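Local coordinates for alginate lyase, family PL7 (Zobellia galactanivorans, PDB 3ZPY), which probably cleaves alginate by beta-elimination, acting as a family PL7 polysaccharide lyase of which this chain is the catalytic domain, at residues N13-N18 with L243-N248; D138-Q143 with G191-F196. One frame throughout, in Å; residues are numbered along the deposited sequence. Where two conformers were deposited one is given.

Contact 1 of 2, residues N13-N18 with L243-N248; sequences NTWKIN and LSVTHN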
loop_
_atom_site.group_PDB
_atom_site.type_symbol
_atom_site.label_atom_id
_atom_site.label_comp_id
_atom_site.label_asym_id
_atom_site.label_seq_id
_atom_site.Cartn_x
_atom_site.Cartn_y
_atom_site.Cartn_z
ATOM N N ASN A 13 3.481 17.485 -4.303
ATOM C CA ASN A 13 2.764 17.583 -5.499
ATOM C C ASN A 13 2.570 16.226 -6.274
ATOM O O ASN A 13 1.645 16.077 -7.096
ATOM C CB ASN A 13 3.200 18.771 -6.302
ATOM C CG ASN A 13 2.395 20.039 -5.947
ATOM O OD1 ASN A 13 2.076 20.820 -6.830
ATOM N ND2 ASN A 13 1.977 20.189 -4.640
ATOM N N THR A 14 3.397 15.195 -5.933
ATOM C CA THR A 14 3.284 13.865 -6.555
ATOM C C THR A 14 2.728 12.730 -5.620
ATOM O O THR A 14 2.208 11.739 -6.127
ATOM C CB THR A 14 4.620 13.404 -7.243
ATOM O OG1 THR A 14 5.657 13.423 -6.262
ATOM C CG2 THR A 14 4.969 14.334 -8.394
ATOM N N TRP A 15 2.945 12.870 -4.317
ATOM C CA TRP A 15 2.446 11.867 -3.349
ATOM C C TRP A 15 2.126 12.548 -2.023
ATOM O O TRP A 15 2.876 13.392 -1.562
ATOM C CB TRP A 15 3.481 10.804 -3.042
ATOM C CG TRP A 15 3.925 9.994 -4.238
ATOM C CD1 TRP A 15 5.003 10.268 -5.090
ATOM C CD2 TRP A 15 3.312 8.760 -4.740
ATOM N NE1 TRP A 15 5.053 9.341 -6.083
ATOM C CE2 TRP A 15 4.049 8.404 -5.921
ATOM C CE3 TRP A 15 2.185 7.973 -4.356
ATOM C CZ2 TRP A 15 3.736 7.270 -6.653
ATOM C CZ3 TRP A 15 1.879 6.858 -5.085
ATOM C CH2 TRP A 15 2.642 6.495 -6.216
ATOM N N LYS A 16 0.974 12.192 -1.436
ATOM C CA LYS A 16 0.657 12.566 -0.103
ATOM C C LYS A 16 1.074 11.410 0.833
ATOM O O LYS A 16 0.859 10.229 0.536
ATOM C CB LYS A 16 -0.866 12.791 -0.012
ATOM C CG LYS A 16 -1.438 12.948 1.383
ATOM C CD LYS A 16 -2.928 13.455 1.312
ATOM C CE LYS A 16 -3.197 14.793 0.531
ATOM N NZ LYS A 16 -4.577 15.501 0.466
ATOM N N ILE A 17 1.610 11.796 1.994
ATOM C CA ILE A 17 2.124 10.815 2.973
ATOM C C ILE A 17 1.103 10.614 4.090
ATOM O O ILE A 17 0.837 11.544 4.852
ATOM C CB ILE A 17 3.461 11.287 3.561
ATOM C CG1 ILE A 17 4.484 11.422 2.473
ATOM C CG2 ILE A 17 3.980 10.233 4.546
ATOM C CD1 ILE A 17 5.713 12.204 2.986
ATOM N N ASN A 18 0.557 9.356 4.119
ATOM C CA ASN A 18 -0.332 8.906 5.229
ATOM C C ASN A 18 0.544 8.320 6.358
ATOM O O ASN A 18 1.328 7.420 6.111
ATOM C CB ASN A 18 -1.309 7.791 4.804
ATOM C CG ASN A 18 -2.105 8.050 3.544
ATOM O OD1 ASN A 18 -2.534 9.167 3.219
ATOM N ND2 ASN A 18 -2.371 6.993 2.872
ATOM N N LEU A 243 10.700 4.126 -7.287
ATOM C CA LEU A 243 9.262 4.333 -7.432
ATOM C C LEU A 243 9.030 5.317 -8.577
ATOM O O LEU A 243 9.600 6.399 -8.602
ATOM C CB LEU A 243 8.757 4.993 -6.134
ATOM C CG LEU A 243 7.252 5.380 -6.151
ATOM C CD1 LEU A 243 6.257 4.253 -6.395
ATOM C CD2 LEU A 243 6.918 6.054 -4.828
ATOM N N SER A 244 8.103 4.961 -9.444
ATOM C CA SER A 244 7.573 5.943 -10.382
ATOM C C SER A 244 6.189 5.580 -10.821
ATOM O O SER A 244 5.825 4.403 -10.843
ATOM C CB SER A 244 8.474 6.035 -11.605
ATOM O OG SER A 244 8.384 4.867 -12.359
ATOM N N VAL A 245 5.415 6.601 -11.177
ATOM C CA VAL A 245 4.114 6.398 -11.813
ATOM C C VAL A 245 4.176 7.030 -13.222
ATOM O O VAL A 245 4.750 8.108 -13.383
ATOM C CB VAL A 245 2.975 6.977 -10.968
ATOM C CG1 VAL A 245 1.720 7.088 -11.804
ATOM C CG2 VAL A 245 2.667 6.026 -9.846
ATOM N N THR A 246 3.646 6.282 -14.200
ATOM C CA THR A 246 3.617 6.742 -15.600
ATOM C C THR A 246 2.176 6.683 -16.083
ATOM O O THR A 246 1.452 5.706 -15.843
ATOM C CB THR A 246 4.506 5.861 -16.472
ATOM O OG1 THR A 246 5.777 5.813 -15.901
ATOM C CG2 THR A 246 4.569 6.400 -17.865
ATOM N N HIS A 247 1.784 7.738 -16.760
ATOM C CA HIS A 247 0.475 7.817 -17.422
ATOM C C HIS A 247 0.673 8.166 -18.862
ATOM O O HIS A 247 1.371 9.202 -19.166
ATOM C CB HIS A 247 -0.469 8.856 -16.752
ATOM C CG HIS A 247 -0.790 8.504 -15.317
ATOM N ND1 HIS A 247 -1.682 7.489 -15.045
ATOM C CD2 HIS A 247 -0.309 8.984 -14.091
ATOM C CE1 HIS A 247 -1.840 7.377 -13.721
ATOM N NE2 HIS A 247 -0.946 8.261 -13.119
ATOM N N ASN A 248 0.116 7.316 -19.734
ATOM C CA ASN A 248 0.238 7.508 -21.176
ATOM C C ASN A 248 -1.138 7.572 -21.802
ATOM O O ASN A 248 -2.057 6.905 -21.272
ATOM C CB ASN A 248 1.049 6.359 -21.825
ATOM C CG ASN A 248 2.463 6.223 -21.267
ATOM O OD1 ASN A 248 3.328 7.089 -21.492
ATOM N ND2 ASN A 248 2.701 5.156 -20.550
ATOM O OXT ASN A 248 -1.318 8.277 -22.854
#
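The backbones of Trp15 and of Leu243 and Val245 belong to two different sheets and stay well apart, with the Trp15 CA atom 10.2 Å from the Val245 CA atom. Trp15 spans this gap with its indole. CG stands anti to the carbonyl carbon (chi1 -61°) and the ring plane is turned about square to the CA-CB-CG plane (chi2 91°). This sends the six-membered ring to the strand 243-247. Leu243 and Val245 are two apart on that strand and both point at the ring. Val245 meets its far end: in the conformer given, Val245 CG2 is 3.6 Å from Trp15 CZ2. Leu243 comes in nearer the ring fusion, with Leu243 CD2 3.9 Å from Trp15 CE2. Both aliphatic side chains meet the indole at a slant. The contact is wholly apolar. Leu79 and Val219 from the sheet of Trp15, and Met99 from the opposite sheet, also pack on the indole. Such apolar packing between two antiparallel sheets is characteristic of the beta-jelly roll of PL7 lyases, a sandwich of the concanavalin type.

Contact 2 of 2, residues D138-Q143 with G191-F196; sequences DVVRVQ and GYVELF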
loop_
_atom_site.group_PDB
_atom_site.type_symbol
_atom_site.label_atom_id
_atom_site.label_comp_id
_atom_site.label_asym_id
_atom_site.label_seq_id
_atom_site.Cartn_x
_atom_site.Cartn_y
_atom_site.Cartn_z
ATOM N N ASP A 138 -11.211 -0.352 -2.947
ATOM C CA ASP A 138 -9.949 -0.854 -3.522
ATOM C C ASP A 138 -10.229 -1.683 -4.760
ATOM O O ASP A 138 -10.926 -2.680 -4.707
ATOM C CB ASP A 138 -9.209 -1.766 -2.552
ATOM C CG ASP A 138 -8.725 -1.060 -1.283
ATOM O OD1 ASP A 138 -8.613 0.181 -1.236
ATOM O OD2 ASP A 138 -8.518 -1.774 -0.245
ATOM N N VAL A 139 -9.592 -1.278 -5.867
ATOM C CA VAL A 139 -9.637 -2.037 -7.143
ATOM C C VAL A 139 -8.767 -3.284 -7.014
ATOM O O VAL A 139 -9.152 -4.385 -7.382
ATOM C CB VAL A 139 -9.195 -1.159 -8.311
ATOM C CG1 VAL A 139 -9.015 -1.955 -9.565
ATOM C CG2 VAL A 139 -10.156 0.013 -8.518
ATOM N N VAL A 140 -7.540 -3.075 -6.497
ATOM C CA VAL A 140 -6.608 -4.247 -6.268
ATOM C C VAL A 140 -5.740 -3.894 -5.077
ATOM O O VAL A 140 -5.354 -2.719 -4.910
ATOM C CB VAL A 140 -5.784 -4.605 -7.554
ATOM C CG1 VAL A 140 -4.734 -3.513 -7.892
ATOM C CG2 VAL A 140 -5.097 -5.976 -7.401
ATOM N N ARG A 141 -5.469 -4.918 -4.283
ATOM C CA ARG A 141 -4.457 -4.892 -3.242
ATOM C C ARG A 141 -3.440 -5.982 -3.518
ATOM O O ARG A 141 -3.805 -7.159 -3.635
ATOM C CB ARG A 141 -5.105 -5.148 -1.893
ATOM C CG ARG A 141 -5.903 -3.951 -1.389
ATOM C CD ARG A 141 -6.193 -4.072 0.121
ATOM N NE ARG A 141 -6.838 -5.335 0.508
ATOM C CZ ARG A 141 -8.137 -5.564 0.414
ATOM N NH1 ARG A 141 -8.959 -4.666 -0.113
ATOM N NH2 ARG A 141 -8.640 -6.750 0.793
ATOM N N VAL A 142 -2.139 -5.607 -3.584
ATOM C CA VAL A 142 -1.039 -6.542 -3.810
ATOM C C VAL A 142 -0.446 -6.828 -2.432
ATOM O O VAL A 142 -0.024 -5.883 -1.766
ATOM C CB VAL A 142 -0.036 -5.852 -4.730
ATOM C CG1 VAL A 142 1.156 -6.787 -4.938
ATOM C CG2 VAL A 142 -0.644 -5.449 -6.074
ATOM N N GLN A 143 -0.470 -8.108 -2.029
ATOM C CA GLN A 143 -0.201 -8.431 -0.636
ATOM C C GLN A 143 0.721 -9.637 -0.564
ATOM O O GLN A 143 0.803 -10.419 -1.464
ATOM C CB GLN A 143 -1.489 -8.826 0.115
ATOM C CG GLN A 143 -2.539 -7.692 -0.006
ATOM C CD GLN A 143 -3.901 -8.100 0.231
ATOM O OE1 GLN A 143 -4.664 -7.412 0.937
ATOM N NE2 GLN A 143 -4.280 -9.188 -0.447
ATOM N N GLY A 191 -9.104 -1.589 -19.274
ATOM C CA GLY A 191 -9.925 -2.095 -18.271
ATOM C C GLY A 191 -9.372 -3.351 -17.590
ATOM O O GLY A 191 -10.015 -3.921 -16.769
ATOM N N TYR A 192 -8.140 -3.760 -17.883
ATOM C CA TYR A 192 -7.475 -4.851 -17.190
ATOM C C TYR A 192 -6.557 -4.326 -16.084
ATOM O O TYR A 192 -5.817 -3.357 -16.293
ATOM C CB TYR A 192 -6.557 -5.649 -18.134
ATOM C CG TYR A 192 -7.326 -6.540 -19.105
ATOM C CD1 TYR A 192 -7.939 -5.992 -20.275
ATOM C CD2 TYR A 192 -7.337 -7.919 -18.919
ATOM C CE1 TYR A 192 -8.606 -6.838 -21.184
ATOM C CE2 TYR A 192 -8.088 -8.741 -19.815
ATOM C CZ TYR A 192 -8.630 -8.203 -20.922
ATOM O OH TYR A 192 -9.358 -8.948 -21.890
ATOM N N VAL A 193 -6.575 -4.997 -14.911
ATOM C CA VAL A 193 -5.616 -4.766 -13.807
ATOM C C VAL A 193 -4.603 -5.874 -13.884
ATOM O O VAL A 193 -4.928 -7.052 -14.034
ATOM C CB VAL A 193 -6.368 -4.849 -12.475
ATOM C CG1 VAL A 193 -5.387 -4.777 -11.338
ATOM C CG2 VAL A 193 -7.370 -3.708 -12.447
ATOM N N GLU A 194 -3.317 -5.485 -13.842
ATOM C CA GLU A 194 -2.208 -6.449 -14.025
ATOM C C GLU A 194 -1.015 -6.147 -13.194
ATOM O O GLU A 194 -0.643 -4.965 -13.035
ATOM C CB GLU A 194 -1.824 -6.520 -15.493
ATOM C CG GLU A 194 -0.722 -7.538 -15.824
ATOM C CD GLU A 194 -0.669 -7.812 -17.302
ATOM O OE1 GLU A 194 -1.229 -6.992 -18.106
ATOM O OE2 GLU A 194 -0.139 -8.867 -17.685
ATOM N N LEU A 195 -0.485 -7.227 -12.597
ATOM C CA LEU A 195 0.822 -7.133 -11.898
ATOM C C LEU A 195 1.838 -7.937 -12.585
ATOM O O LEU A 195 1.651 -9.119 -12.825
ATOM C CB LEU A 195 0.644 -7.635 -10.441
ATOM C CG LEU A 195 1.887 -7.576 -9.538
ATOM C CD1 LEU A 195 2.338 -6.160 -9.192
ATOM C CD2 LEU A 195 1.610 -8.366 -8.268
ATOM N N PHE A 196 3.010 -7.301 -12.800
ATOM C CA PHE A 196 4.235 -7.976 -13.195
ATOM C C PHE A 196 5.176 -7.973 -11.977
ATOM O O PHE A 196 5.282 -6.981 -11.223
ATOM C CB PHE A 196 4.967 -7.235 -14.348
ATOM C CG PHE A 196 4.182 -7.159 -15.667
ATOM C CD1 PHE A 196 3.175 -6.174 -15.861
ATOM C CD2 PHE A 196 4.580 -7.893 -16.756
ATOM C CE1 PHE A 196 2.432 -6.168 -17.058
ATOM C CE2 PHE A 196 3.879 -7.892 -17.943
ATOM C CZ PHE A 196 2.845 -7.006 -18.092
#
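Val139, Val140 and Val142 meet Val193 and Leu195 in a buried, purely apolar contact. Val193 is shared by two partners, one for each methyl. Its CG1 lies 3.7 Å from Val140 CG1, and these two valines pass side by side, pointing opposite ways. Its CG2 is 3.8 Å from Val139 CG1. One step on, the ends of Val142 and Leu195 meet head on, with Val142 CG1 3.7 Å from Leu195 CD2. Both have their first branch extended, since Val142 CG1 and Leu195 CG are anti to their backbone N (chi1 178° and -178°). The touching parts, Val139 to Val142 and Val193 to Leu195, run in the same direction, 8° apart. Their CA atoms stay 7.6 Å apart at Val140 and Val193, and 8.3 Å at Val142 and Leu195. This is face-to-face packing of the two sheets in the jelly roll. Val139 and Val140 form a classic beta bulge opposite Ile124, which lets two consecutive valines serve the same interface.

Leu157 touches both Val142 and Leu195, and Phe121 also packs on Val142. On the other side of strand 138-146 the chemistry is polar. Arg141 NH1 makes a salt bridge to Asp138 OD2 at 2.9 Å, and Asp138 OD2 receives it on its anti lone pair. Arg141 NE donates to Gln143 OE1 at 3.0 Å, from above the carbonyl plane. Glu165 OE2 forms a salt bridge with Arg141 NH2, so three partners hold the guanidinium. Asp138 OD1 in turn bonds His125 ND1, which belongs to the Gln-Ile-His sequence motif of PL7 lyases.

Overall arrangement
Both contacts join the same two sheets of the sandwich, at places whose centres are 16 Å apart. Contact 2 is nested in the chain between the segments of contact 1. It is fully buried, and valines and a leucine share the interface from both sheets. Contact 1 is only partly buried and relies on one large aromatic ring to reach the opposite sheet. It also ties a strand near the start of the chain to the last strand. Polar groups lie near both. Beyond contact 1, His247 of the last strand bonds Glu81 toward the exposed C-terminal end. Behind contact 2, a polar network lines the side of strand 138-146 that faces away from the apolar interior.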